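Local coordinates for protein putative adenylate cyclase (Vibrio parahaemolyticus, PDB 2ACA) that is of uncertain function but, as a CYTH-family protein, probably binds triphosphate-containing substrates within a tunnel of antiparallel strands, at residues Gln42-Phe47 against Cys110-Arg115; Asn27-Ile32 against Gln161-Ser166; Gln8-Val13 against Arg84-Asn89. One frame throughout, in Å; residues are numbered along the deposited sequence.

From the N terminus, Gln8-Val13 leads into the first strand and meets Arg84-Asn89 in contact 3, which brings together the two outermost strands of the sheet. The next element, helix 22-30, ends in Asn27-Ile32 and packs against Gln161-Ser166, so contact 2 closes the longest loop and joins the ends of two helices. Strand 35-49 then carries Gln42-Phe47, paired with Cys110-Arg115 in contact 1 within the sheet. Contact 1 is nested inside the loop of contact 2, whereas contact 3 crosses both along the chain. Contacts 1 and 3 belong to the same sheet, their centres about 19 Å apart; contact 2 lies farther from the chain centre.

Contact 1 (Gln42-Phe47 against Cys110-Arg115); sequences QESDWF and CSKKIR. With PO4 (phosphate ion), chain D.
Glu43 with Lys113, and Asp45 with Ser111, are the hydrogen-bonded pairs that join strands 42-47 and 110-115 in antiparallel fashion. Glu43 N donates to Lys113 O at 2.6 Å in an almost straight bond (174°), while the return bond from Lys113 N to Glu43 O is bent and weak. Asp45 and Ser111 exchange two bonds, Asp45 N to Ser111 O and Ser111 N to Asp45 O, both 2.8 Å long. A water links the two strands: it donates to the backbone Glu43 O (2.7 Å) and to Asp45 OD1, and accepts from Ser111 OG.

Charged contacts gather on the face bearing Glu43, Asp45, Ser111 and Lys113. With CG anti to the backbone N (chi1 179°), the extended Glu43 side chain carries OE1 into a salt bridge with Arg115 NH1 at 2.9 Å. The carboxylate stands 85° to the guanidinium and holds OE2 over one face of it. Arg115 is also salt-bridged to Asp128, and its NH1 forms a weak bond with phosphate O3 (2.9 Å). Arg65 binds the same phosphate and is paired with both Glu43 and Asp45. Lys113 runs beside Glu43, Lys113 CD 3.7 Å from Glu43 OE2, and its amine makes a cation-pi contact with Tyr175.

On the face of Trp46 and Cys110, Trp46 CD1 packs on Cys110 CB at 4.1 Å, and the aliphatic Lys112 chain crosses the Gln42 amide. Arginines that hold a phosphate, probably from the crystallisation liquor, with acids backing them are consistent with the anion-binding interior of the CYTH tunnel fold.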
loop_
_atom_site.group_PDB
_atom_site.type_symbol
_atom_site.label_atom_id
_atom_site.label_comp_id
_atom_site.label_asym_id
_atom_site.label_seq_id
_atom_site.Cartn_x
_atom_site.Cartn_y
_atom_site.Cartn_z
ATOM N N GLN A 42 14.570 12.145 8.222
ATOM C CA GLN A 42 13.446 13.043 8.402
ATOM C C GLN A 42 12.197 12.185 8.197
ATOM O O GLN A 42 12.090 11.464 7.200
ATOM C CB GLN A 42 13.458 14.166 7.368
ATOM C CG GLN A 42 12.360 15.193 7.601
ATOM C CD GLN A 42 12.185 16.151 6.440
ATOM O OE1 GLN A 42 11.816 15.748 5.333
ATOM N NE2 GLN A 42 12.444 17.430 6.686
ATOM N N GLU A 43 11.269 12.228 9.146
ATOM C CA GLU A 43 10.048 11.461 8.985
ATOM C C GLU A 43 8.872 12.393 8.794
ATOM O O GLU A 43 8.646 13.288 9.600
ATOM C CB GLU A 43 9.760 10.556 10.185
ATOM C CG GLU A 43 8.444 9.779 10.004
ATOM C CD GLU A 43 8.070 8.916 11.193
ATOM O OE1 GLU A 43 8.810 7.960 11.499
ATOM O OE2 GLU A 43 7.027 9.192 11.821
ATOM N N SER A 44 8.136 12.179 7.711
ATOM C CA SER A 44 6.952 12.974 7.410
ATOM C C SER A 44 5.741 12.075 7.594
ATOM O O SER A 44 5.757 10.910 7.193
ATOM C CB SER A 44 6.990 13.470 5.967
ATOM O OG SER A 44 8.143 14.249 5.727
ATOM N N ASP A 45 4.711 12.604 8.230
ATOM C CA ASP A 45 3.486 11.853 8.432
ATOM C C ASP A 45 2.293 12.653 7.925
ATOM O O ASP A 45 2.197 13.869 8.127
ATOM C CB ASP A 45 3.291 11.499 9.912
ATOM C CG ASP A 45 4.332 10.508 10.416
ATOM O OD1 ASP A 45 5.442 10.943 10.784
ATOM O OD2 ASP A 45 4.045 9.291 10.428
ATOM N N TRP A 46 1.400 11.955 7.240
ATOM C CA TRP A 46 0.188 12.548 6.701
ATOM C C TRP A 46 -0.969 11.767 7.294
ATOM O O TRP A 46 -1.121 10.581 6.999
ATOM C CB TRP A 46 0.160 12.400 5.181
ATOM C CG TRP A 46 1.123 13.262 4.453
ATOM C CD1 TRP A 46 0.886 14.512 3.959
ATOM C CD2 TRP A 46 2.468 12.932 4.081
ATOM N NE1 TRP A 46 1.998 14.979 3.293
ATOM C CE2 TRP A 46 2.985 14.031 3.357
ATOM C CE3 TRP A 46 3.288 11.813 4.288
ATOM C CZ2 TRP A 46 4.282 14.046 2.836
ATOM C CZ3 TRP A 46 4.576 11.825 3.770
ATOM C CH2 TRP A 46 5.062 12.939 3.050
ATOM N N PHE A 47 -1.768 12.412 8.140
ATOM C CA PHE A 47 -2.917 11.746 8.747
ATOM C C PHE A 47 -4.158 11.996 7.892
ATOM O O PHE A 47 -4.396 13.123 7.450
ATOM C CB PHE A 47 -3.163 12.263 10.166
ATOM C CG PHE A 47 -2.037 11.987 11.115
ATOM C CD1 PHE A 47 -0.787 12.573 10.925
ATOM C CD2 PHE A 47 -2.217 11.116 12.189
ATOM C CE1 PHE A 47 0.272 12.294 11.793
ATOM C CE2 PHE A 47 -1.171 10.829 13.062
ATOM C CZ PHE A 47 0.077 11.419 12.863
ATOM N N CYS A 110 -0.519 16.990 8.873
ATOM C CA CYS A 110 0.760 16.577 8.319
ATOM C C CYS A 110 1.829 16.979 9.321
ATOM O O CYS A 110 1.634 17.913 10.093
ATOM C CB CYS A 110 1.011 17.233 6.958
ATOM S SG CYS A 110 0.663 18.993 6.871
ATOM N N SER A 111 2.955 16.273 9.320
ATOM C CA SER A 111 4.016 16.579 10.266
ATOM C C SER A 111 5.373 16.085 9.818
ATOM O O SER A 111 5.478 15.169 8.997
ATOM C CB SER A 111 3.689 15.960 11.622
ATOM O OG SER A 111 3.593 14.549 11.508
ATOM N N LYS A 112 6.410 16.708 10.376
ATOM C CA LYS A 112 7.798 16.360 10.098
ATOM C C LYS A 112 8.539 16.234 11.425
ATOM O O LYS A 112 8.192 16.895 12.402
ATOM C CB LYS A 112 8.481 17.438 9.252
ATOM C CG LYS A 112 7.946 17.584 7.840
ATOM C CD LYS A 112 8.913 18.394 6.984
ATOM C CE LYS A 112 8.370 18.630 5.578
ATOM N NZ LYS A 112 7.176 19.528 5.568
ATOM N N LYS A 113 9.566 15.397 11.460
ATOM C CA LYS A 113 10.341 15.210 12.679
ATOM C C LYS A 113 11.591 14.459 12.261
ATOM O O LYS A 113 11.605 13.814 11.210
ATOM C CB LYS A 113 9.553 14.374 13.701
ATOM C CG LYS A 113 9.617 12.877 13.429
ATOM C CD LYS A 113 8.325 12.127 13.751
ATOM C CE LYS A 113 8.105 11.937 15.234
ATOM N NZ LYS A 113 7.622 13.186 15.855
ATOM N N ILE A 114 12.643 14.565 13.068
ATOM C CA ILE A 114 13.889 13.873 12.788
ATOM C C ILE A 114 13.826 12.630 13.660
ATOM O O ILE A 114 13.553 12.721 14.857
ATOM C CB ILE A 114 15.111 14.749 13.161
ATOM C CG1 ILE A 114 15.046 16.074 12.396
ATOM C CG2 ILE A 114 16.404 14.029 12.815
ATOM C CD1 ILE A 114 15.042 15.926 10.870
ATOM N N ARG A 115 14.063 11.467 13.069
ATOM C CA ARG A 115 13.970 10.235 13.835
ATOM C C ARG A 115 15.121 9.245 13.672
ATOM O O ARG A 115 15.812 9.222 12.651
ATOM C CB ARG A 115 12.632 9.548 13.507
ATOM C CG ARG A 115 12.554 8.063 13.856
ATOM C CD ARG A 115 11.137 7.527 13.691
ATOM N NE ARG A 115 10.273 8.043 14.741
ATOM C CZ ARG A 115 9.016 7.675 14.942
ATOM N NH1 ARG A 115 8.447 6.777 14.148
ATOM N NH2 ARG A 115 8.340 8.183 15.968
HETATM P P PO4 D . 5.170 5.345 15.954
HETATM O O1 PO4 D . 4.678 6.744 16.057
HETATM O O2 PO4 D . 4.739 4.577 17.151
HETATM O O3 PO4 D . 6.651 5.346 15.874
HETATM O O4 PO4 D . 4.610 4.712 14.734
HETATM O O HOH W 1 6.488 13.293 11.224
#

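Contact 2 (Asn27-Ile32 against Gln161-Ser166)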
loop_
_atom_site.group_PDB
_atom_site.type_symbol
_atom_site.label_atom_id
_atom_site.label_comp_id
_atom_site.label_asym_id
_atom_site.label_seq_id
_atom_site.Cartn_x
_atom_site.Cartn_y
_atom_site.Cartn_z
ATOM N N ASN A 27 24.976 7.983 24.551
ATOM C CA ASN A 27 26.106 7.325 25.211
ATOM C C ASN A 27 25.635 5.999 25.797
ATOM O O ASN A 27 26.343 4.994 25.739
ATOM C CB ASN A 27 26.667 8.190 26.353
ATOM C CG ASN A 27 27.259 9.503 25.869
ATOM O OD1 ASN A 27 28.010 9.540 24.894
ATOM N ND2 ASN A 27 26.935 10.589 26.565
HETATM N N MSE A 28 24.431 6.014 26.362
HETATM C CA MSE A 28 23.852 4.824 26.968
HETATM C C MSE A 28 23.701 3.686 25.963
HETATM O O MSE A 28 24.229 2.598 26.185
HETATM C CB MSE A 28 22.495 5.156 27.596
HETATM C CG MSE A 28 22.538 6.300 28.604
HETATM SE SE MSE A 28 23.867 6.088 29.995
HETATM C CE MSE A 28 25.156 7.397 29.405
ATOM N N VAL A 29 22.987 3.927 24.862
ATOM C CA VAL A 29 22.804 2.889 23.844
ATOM C C VAL A 29 24.146 2.632 23.174
ATOM O O VAL A 29 24.412 1.541 22.667
ATOM C CB VAL A 29 21.765 3.299 22.757
ATOM C CG1 VAL A 29 22.263 4.503 21.970
ATOM C CG2 VAL A 29 21.503 2.124 21.818
ATOM N N LYS A 30 24.989 3.658 23.181
ATOM C CA LYS A 30 26.321 3.576 22.601
ATOM C C LYS A 30 27.071 2.444 23.295
ATOM O O LYS A 30 27.882 1.752 22.681
ATOM C CB LYS A 30 27.048 4.900 22.824
ATOM C CG LYS A 30 28.270 5.122 21.963
ATOM C CD LYS A 30 28.753 6.556 22.114
ATOM C CE LYS A 30 29.861 6.892 21.128
ATOM N NZ LYS A 30 30.274 8.318 21.257
ATOM N N GLN A 31 26.779 2.265 24.581
ATOM C CA GLN A 31 27.414 1.229 25.386
ATOM C C GLN A 31 26.556 -0.031 25.448
ATOM O O GLN A 31 26.674 -0.829 26.379
ATOM C CB GLN A 31 27.673 1.754 26.803
ATOM C CG GLN A 31 28.522 3.020 26.844
ATOM C CD GLN A 31 28.778 3.521 28.255
ATOM O OE1 GLN A 31 29.386 2.827 29.072
ATOM N NE2 GLN A 31 28.317 4.733 28.548
ATOM N N ILE A 32 25.691 -0.209 24.455
ATOM C CA ILE A 32 24.828 -1.384 24.407
ATOM C C ILE A 32 24.921 -2.073 23.048
ATOM O O ILE A 32 25.088 -1.420 22.019
ATOM C CB ILE A 32 23.351 -1.009 24.669
ATOM C CG1 ILE A 32 23.221 -0.316 26.027
ATOM C CG2 ILE A 32 22.481 -2.263 24.640
ATOM C CD1 ILE A 32 21.806 0.091 26.375
ATOM N N GLN A 161 14.287 1.436 31.922
ATOM C CA GLN A 161 15.049 1.704 33.135
ATOM C C GLN A 161 16.548 1.721 32.872
ATOM O O GLN A 161 17.301 2.400 33.572
ATOM C CB GLN A 161 14.726 0.664 34.210
ATOM C CG GLN A 161 13.271 0.669 34.666
ATOM C CD GLN A 161 13.029 -0.198 35.893
ATOM O OE1 GLN A 161 13.455 -1.353 35.946
ATOM N NE2 GLN A 161 12.334 0.354 36.884
ATOM N N GLN A 162 16.978 0.972 31.861
ATOM C CA GLN A 162 18.391 0.913 31.509
ATOM C C GLN A 162 18.897 2.280 31.050
ATOM O O GLN A 162 20.072 2.611 31.238
ATOM C CB GLN A 162 18.625 -0.133 30.413
ATOM C CG GLN A 162 18.336 -1.567 30.855
ATOM C CD GLN A 162 18.746 -2.607 29.819
ATOM O OE1 GLN A 162 19.899 -2.646 29.388
ATOM N NE2 GLN A 162 17.803 -3.461 29.423
ATOM N N PHE A 163 18.010 3.075 30.455
ATOM C CA PHE A 163 18.386 4.406 29.984
ATOM C C PHE A 163 18.185 5.461 31.057
ATOM O O PHE A 163 18.332 6.665 30.805
ATOM C CB PHE A 163 17.594 4.780 28.728
ATOM C CG PHE A 163 18.037 4.046 27.506
ATOM C CD1 PHE A 163 17.724 2.703 27.335
ATOM C CD2 PHE A 163 18.823 4.676 26.552
ATOM C CE1 PHE A 163 18.189 1.993 26.233
ATOM C CE2 PHE A 163 19.298 3.975 25.440
ATOM C CZ PHE A 163 18.979 2.629 25.282
ATOM N N HIS A 164 17.851 5.000 32.259
ATOM C CA HIS A 164 17.647 5.888 33.389
ATOM C C HIS A 164 16.424 6.776 33.177
ATOM O O HIS A 164 16.483 7.993 33.355
ATOM C CB HIS A 164 18.905 6.741 33.604
ATOM C CG HIS A 164 20.181 5.957 33.531
ATOM N ND1 HIS A 164 20.484 4.939 34.409
ATOM C CD2 HIS A 164 21.216 6.020 32.659
ATOM C CE1 HIS A 164 21.647 4.405 34.080
ATOM N NE2 HIS A 164 22.113 5.044 33.022
ATOM N N LEU A 165 15.318 6.153 32.782
ATOM C CA LEU A 165 14.064 6.860 32.554
ATOM C C LEU A 165 13.004 6.344 33.516
ATOM O O LEU A 165 12.647 5.164 33.493
ATOM C CB LEU A 165 13.594 6.670 31.106
ATOM C CG LEU A 165 14.042 7.718 30.080
ATOM C CD1 LEU A 165 15.522 7.986 30.203
ATOM C CD2 LEU A 165 13.720 7.221 28.685
ATOM N N SER A 166 12.504 7.237 34.363
ATOM C CA SER A 166 11.495 6.884 35.349
ATOM C C SER A 166 10.086 7.197 34.857
ATOM O O SER A 166 9.905 7.921 33.877
ATOM C CB SER A 166 11.768 7.629 36.663
ATOM O OG SER A 166 11.915 9.023 36.445
#
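Phe163 presents its ring to Met28, Val29 and Ile32 at the end of helix 22-30. Val29 CB comes in at the edge of the ring, near its plane, 3.7 Å from Phe163 CE2. Met28 CB approaches CD2 of the same ring obliquely at 3.8 Å, and Ile32 CD1 reaches CZ at 4.0 Å, also obliquely. The three aliphatic groups thus meet successive ring atoms, CD2, CE2 and CZ. Beside them, with CG anti to the carbonyl carbon (chi1 -55°) and a further bend at chi2, the selenomethionine Met28 carries SE to the edge of the His164 imidazole, 4.5 Å from the ring centroid and 86° off its normal. Met28 is poorly ordered, so the position of its selenium is the less certain part of the contact.

The two segments join the C-terminal ends of helices 22-30 and 152-162, which pack together outside the antiparallel sheet of the CYTH fold. Phe163 extends the apolar layer: its ring stacks on Phe25 of the first helix and meets Phe139 of strand 134-143 edge-to-face.

Backbone turns set these side chains in place. Beyond the first helix, Gln31 leaves helical geometry, and a bond from Ile32 N to Val29 O (2.8 Å) curls the chain so that Ile32 also faces Phe163. In the second segment, His164 N bonds to Gln161 O at 3.0 Å, and the positive phi of His164 (67°) turns the backbone away from the helix. One face of the His164 imidazole lies against the carbonyl oxygen of Gln162, 3.6 Å from the ring plane and over its centre.

Contact 3 (Gln8-Val13 against Arg84-Asn89); sequences QGQFEV and RCEATN
Gln10 provides most of the contact, beginning with its backbone bond to Cys85. Gln10 O accepts from Cys85 N at 2.9 Å; the N-H points almost straight at the oxygen (165°), although the nitrogen sits above the carbonyl plane. The CA-H of Arg84 approaches the same oxygen. The side chain of Gln10 is fully extended, CG anti to the backbone N (chi1 -172°), which sends it across Arg84 and alongside Glu86. Gln10 OE1 rests over a face of the Arg84 guanidinium, 3.1 Å from NE, yet the angle is too poor for a hydrogen bond. In its own plane the guanidinium grips Glu86 instead: NE (3.0 Å) and NH2 (2.7 Å) of Arg84 both bond to Glu86 OE2. The amide of Gln10 stacks on the Glu86 carboxylate, their planes 29° apart. Arg84 and Glu86 each have a weak hydrogen bond to Ser98 of the second subunit, which places this charged pair at the dimer interface.

Phe11 is bridged through its backbone to Arg84. One face of its ring is covered by CB of Gln10, and the ring approaches Arg84 CA obliquely, Phe11 CD1 at 4.5 Å, though Phe11 is poorly ordered.

Glu12 turns to the other side of the strand, where OE2 touches Cys85 SG at 3.4 Å. The phosphate held by Arg115 and Arg65 lies about 4 Å from the Glu12 side chain, nearest atom to nearest atom, and Lys78 forms a long, weak ion pair with OE2.

The single bridge, at the start of strands 11-19 and 85-89, brings the two outermost strands of the sheet together, consistent with the closure of a CYTH tunnel, and Glu12 begins the ExExK signature of that family.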
loop_
_atom_site.group_PDB
_atom_site.type_symbol
_atom_site.label_atom_id
_atom_site.label_comp_id
_atom_site.label_asym_id
_atom_site.label_seq_id
_atom_site.Cartn_x
_atom_site.Cartn_y
_atom_site.Cartn_z
ATOM N N GLN A 8 5.352 -10.853 15.440
ATOM C CA GLN A 8 5.545 -9.396 15.185
ATOM C C GLN A 8 4.504 -8.865 14.201
ATOM O O GLN A 8 4.637 -9.045 12.987
ATOM C CB GLN A 8 6.961 -9.146 14.646
ATOM C CG GLN A 8 8.030 -9.057 15.739
ATOM C CD GLN A 8 9.455 -9.236 15.222
ATOM O OE1 GLN A 8 9.884 -8.564 14.284
ATOM N NE2 GLN A 8 10.196 -10.147 15.846
ATOM N N GLY A 9 3.470 -8.212 14.732
ATOM C CA GLY A 9 2.427 -7.666 13.883
ATOM C C GLY A 9 1.380 -6.762 14.518
ATOM O O GLY A 9 1.696 -5.766 15.174
ATOM N N GLN A 10 0.121 -7.142 14.316
ATOM C CA GLN A 10 -1.060 -6.412 14.782
ATOM C C GLN A 10 -1.080 -5.821 16.199
ATOM O O GLN A 10 -1.853 -4.898 16.471
ATOM C CB GLN A 10 -2.305 -7.295 14.585
ATOM C CG GLN A 10 -3.637 -6.592 14.844
ATOM C CD GLN A 10 -4.841 -7.467 14.551
ATOM O OE1 GLN A 10 -5.984 -7.016 14.629
ATOM N NE2 GLN A 10 -4.590 -8.727 14.216
ATOM N N PHE A 11 -0.237 -6.315 17.098
ATOM C CA PHE A 11 -0.257 -5.796 18.464
ATOM C C PHE A 11 1.079 -5.219 18.889
ATOM O O PHE A 11 2.071 -5.933 19.013
ATOM C CB PHE A 11 -0.723 -6.906 19.408
ATOM C CG PHE A 11 -1.995 -7.568 18.948
ATOM C CD1 PHE A 11 -3.130 -6.796 18.702
ATOM C CD2 PHE A 11 -2.048 -8.935 18.682
ATOM C CE1 PHE A 11 -4.295 -7.372 18.191
ATOM C CE2 PHE A 11 -3.209 -9.511 18.172
ATOM C CZ PHE A 11 -4.331 -8.728 17.926
ATOM N N GLU A 12 1.075 -3.913 19.130
ATOM C CA GLU A 12 2.278 -3.180 19.488
ATOM C C GLU A 12 2.187 -2.456 20.826
ATOM O O GLU A 12 1.429 -1.496 20.961
ATOM C CB GLU A 12 2.561 -2.162 18.377
ATOM C CG GLU A 12 3.750 -1.241 18.604
ATOM C CD GLU A 12 3.807 -0.100 17.599
ATOM O OE1 GLU A 12 4.856 0.576 17.507
ATOM O OE2 GLU A 12 2.800 0.136 16.897
ATOM N N VAL A 13 2.942 -2.919 21.819
ATOM C CA VAL A 13 2.956 -2.240 23.105
ATOM C C VAL A 13 4.087 -1.230 22.968
ATOM O O VAL A 13 5.182 -1.570 22.509
ATOM C CB VAL A 13 3.249 -3.199 24.285
ATOM C CG1 VAL A 13 2.092 -4.159 24.475
ATOM C CG2 VAL A 13 4.521 -3.972 24.032
ATOM N N ARG A 84 -3.580 -1.915 19.081
ATOM C CA ARG A 84 -3.666 -2.440 17.722
ATOM C C ARG A 84 -3.048 -1.495 16.701
ATOM O O ARG A 84 -3.385 -0.310 16.638
ATOM C CB ARG A 84 -5.128 -2.726 17.344
ATOM C CG ARG A 84 -5.307 -3.377 15.967
ATOM C CD ARG A 84 -6.783 -3.548 15.611
ATOM N NE ARG A 84 -6.972 -4.096 14.269
ATOM C CZ ARG A 84 -8.157 -4.306 13.695
ATOM N NH1 ARG A 84 -9.280 -4.013 14.343
ATOM N NH2 ARG A 84 -8.222 -4.808 12.467
ATOM N N CYS A 85 -2.135 -2.028 15.903
ATOM C CA CYS A 85 -1.481 -1.238 14.873
ATOM C C CYS A 85 -1.130 -2.121 13.685
ATOM O O CYS A 85 -0.424 -3.122 13.818
ATOM C CB CYS A 85 -0.214 -0.583 15.421
ATOM S SG CYS A 85 0.686 0.406 14.213
ATOM N N GLU A 86 -1.635 -1.751 12.518
ATOM C CA GLU A 86 -1.348 -2.516 11.320
ATOM C C GLU A 86 -0.673 -1.629 10.287
ATOM O O GLU A 86 -0.916 -0.424 10.223
ATOM C CB GLU A 86 -2.635 -3.124 10.763
ATOM C CG GLU A 86 -3.350 -4.007 11.773
ATOM C CD GLU A 86 -4.497 -4.789 11.167
ATOM O OE1 GLU A 86 -4.238 -5.655 10.305
ATOM O OE2 GLU A 86 -5.656 -4.537 11.554
ATOM N N ALA A 87 0.188 -2.233 9.488
ATOM C CA ALA A 87 0.907 -1.489 8.479
ATOM C C ALA A 87 1.405 -2.389 7.373
ATOM O O ALA A 87 1.358 -3.609 7.467
ATOM C CB ALA A 87 2.092 -0.797 9.112
ATOM N N THR A 88 1.883 -1.754 6.314
ATOM C CA THR A 88 2.477 -2.460 5.203
ATOM C C THR A 88 3.309 -1.438 4.469
ATOM O O THR A 88 2.933 -0.272 4.386
ATOM C CB THR A 88 1.434 -3.039 4.228
ATOM O OG1 THR A 88 2.117 -3.716 3.166
ATOM C CG2 THR A 88 0.579 -1.938 3.628
ATOM N N ASN A 89 4.453 -1.867 3.957
ATOM C CA ASN A 89 5.303 -0.968 3.193
ATOM C C ASN A 89 4.634 -0.754 1.825
ATOM O O ASN A 89 3.921 -1.637 1.328
ATOM C CB ASN A 89 6.694 -1.584 3.023
ATOM C CG ASN A 89 7.481 -1.616 4.328
ATOM O OD1 ASN A 89 8.175 -0.663 4.672
ATOM N ND2 ASN A 89 7.356 -2.708 5.069
#